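Local coordinates for cyanate lyase C-terminal domain-containing protein (Tetranychus urticae, PDB 5UK3) that probably catalyses the bicarbonate-dependent breakdown of cyanate to ammonia and carbon dioxide, working as an assembly of ten chains, at residues L49-V52 with Q56-C59. Sequence-based numbering, arbitrary orientation.
Sequences LTSV and QNCC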
ATOM      1  N   LEU I  49     -29.197  -0.723  17.260  1.00 54.65           N
ATOM      2  CA  LEU I  49     -29.087  -0.019  18.523  1.00 52.79           C
ATOM      3  C   LEU I  49     -27.647  -0.091  18.996  1.00 53.17           C
ATOM      4  O   LEU I  49     -27.070   0.924  19.420  1.00 56.86           O
ATOM      5  CB  LEU I  49     -30.006  -0.639  19.552  1.00 52.19           C
ATOM      6  CG  LEU I  49     -29.916  -0.122  20.976  1.00 53.10           C
ATOM      7  CD1 LEU I  49     -30.392   1.332  21.033  1.00 53.44           C
ATOM      8  CD2 LEU I  49     -30.696  -1.011  21.964  1.00 51.88           C
ATOM      9  N   THR I  50     -27.060  -1.276  18.917  1.00 50.75           N
ATOM     10  CA  THR I  50     -25.689  -1.440  19.313  1.00 49.22           C
ATOM     11  C   THR I  50     -24.831  -0.418  18.535  1.00 49.24           C
ATOM     12  O   THR I  50     -23.979   0.224  19.122  1.00 47.19           O
ATOM     13  CB  THR I  50     -25.227  -2.890  19.111  1.00 48.98           C
ATOM     14  OG1 THR I  50     -26.091  -3.775  19.852  1.00 50.93           O
ATOM     15  CG2 THR I  50     -23.812  -3.097  19.594  1.00 48.61           C
ATOM     16  N   SER I  51     -25.057  -0.297  17.229  1.00 49.34           N
ATOM     17  CA  SER I  51     -24.266   0.590  16.420  1.00 50.58           C
ATOM     18  C   SER I  51     -24.474   2.067  16.787  1.00 51.84           C
ATOM     19  O   SER I  51     -23.555   2.866  16.627  1.00 50.46           O
ATOM     20  CB  SER I  51     -24.526   0.389  14.942  1.00 51.72           C
ATOM     21  OG  SER I  51     -25.740   0.995  14.552  1.00 52.13           O
ATOM     22  N   VAL I  52     -25.655   2.420  17.269  1.00 51.76           N
ATOM     23  CA  VAL I  52     -25.886   3.771  17.754  1.00 50.36           C
ATOM     24  C   VAL I  52     -24.994   4.029  18.968  1.00 50.05           C
ATOM     25  O   VAL I  52     -24.389   5.092  19.092  1.00 49.33           O
ATOM     26  CB  VAL I  52     -27.370   3.992  18.131  1.00 49.83           C
ATOM     27  CG1 VAL I  52     -27.536   5.273  18.935  1.00 51.69           C
ATOM     28  CG2 VAL I  52     -28.236   4.062  16.902  1.00 51.27           C
ATOM     29  N   GLN I  56     -21.635   4.546  15.253  1.00 63.74           N
ATOM     30  CA  GLN I  56     -21.624   4.286  13.808  1.00 62.47           C
ATOM     31  C   GLN I  56     -22.996   4.496  13.195  1.00 61.12           C
ATOM     32  O   GLN I  56     -23.195   4.234  12.032  1.00 61.31           O
ATOM     33  CB  GLN I  56     -21.182   2.870  13.571  1.00 63.82           C
ATOM     34  CG  GLN I  56     -19.723   2.650  13.898  1.00 65.95           C
ATOM     35  CD  GLN I  56     -18.810   3.443  12.983  1.00 69.12           C
ATOM     36  OE1 GLN I  56     -18.952   3.421  11.749  1.00 74.96           O
ATOM     37  NE2 GLN I  56     -17.847   4.097  13.565  1.00 72.76           N
ATOM     38  N   ASN I  57     -23.931   4.985  13.994  1.00 61.87           N
ATOM     39  CA  ASN I  57     -25.284   5.279  13.555  1.00 62.50           C
ATOM     40  C   ASN I  57     -25.920   6.258  14.556  1.00 61.00           C
ATOM     41  O   ASN I  57     -25.367   6.462  15.637  1.00 62.64           O
ATOM     42  CB  ASN I  57     -26.101   4.002  13.483  1.00 64.11           C
ATOM     43  CG  ASN I  57     -26.336   3.524  12.053  1.00 68.22           C
ATOM     44  OD1 ASN I  57     -26.503   4.330  11.142  1.00 72.23           O
ATOM     45  ND2 ASN I  57     -26.308   2.210  11.851  1.00 67.32           N
ATOM     46  N   CYS I  58     -27.042   6.866  14.209  1.00 60.12           N
ATOM     47  CA  CYS I  58     -27.685   7.822  15.099  1.00 62.35           C
ATOM     48  C   CYS I  58     -29.179   7.570  15.176  1.00 64.42           C
ATOM     49  O   CYS I  58     -29.717   6.843  14.353  1.00 66.84           O
ATOM     50  CB  CYS I  58     -27.398   9.245  14.615  1.00 63.71           C
ATOM     51  SG  CYS I  58     -28.153   9.643  13.032  1.00 68.08           S
ATOM     52  N   CYS I  59     -29.845   8.166  16.171  1.00 66.27           N
ATOM     53  CA  CYS I  59     -31.305   8.048  16.342  1.00 67.29           C
ATOM     54  C   CYS I  59     -31.935   9.410  16.479  1.00 65.68           C
ATOM     55  O   CYS I  59     -31.230  10.390  16.545  1.00 66.47           O
ATOM     56  CB  CYS I  59     -31.620   7.185  17.569  1.00 66.90           C
ATOM     57  SG  CYS I  59     -30.887   7.800  19.081  1.00 68.34           S
TER
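Val52 lays its two methyl branches along the backbone of 57-59, where the chain runs back past helix 46-53. CG2 is 4.0 Å from CB of Asn57 and also meets the carbonyl groups of Asn57 and Cys58. CG1, anti to the backbone N (chi1 167°), points on to Cys59, with 4.2 Å between CG1 and SG. The Cys59 side chain also packs on Ala64 and Ile67 of helix 61-70. The turn is closed by the backbone: Gln56 N donates to Ser51 O at 2.9 Å. The CA-H of Val52 points nearly straight at Asn57 O, with CA and O 3.5 Å apart.

A second bond joins side chains. Asn57 ND2 donates to Ser51 OG at 3.0 Å, and the hydroxyl oxygen lies in the amide plane. Ser51 OG sits between its backbone N and carbonyl carbon (chi1 78°), which also lets it bond to Trp48 O one turn earlier. Asn57 ND2 has another partner, Tyr108 OH of a second subunit, and OD1 takes a weak bond from Arg87 NH1. Without the amide, as with an alanine here, Ser51 OG and that tyrosine would probably lose the group that joins them, leaving Ser51 OG its bond to Trp48 O.

The contact lies in the N-terminal cyanase domain, which belongs to the helix-turn-helix clan, and ties the end of helix 46-53 to the loop leading into helix 61-70. Its chemistry is divided: Val52 and Cys59 make the apolar part, and Cys59 carries it on to helix 61-70, while serine and the asparagine amide form a buried polar link reaching the neighbouring chain.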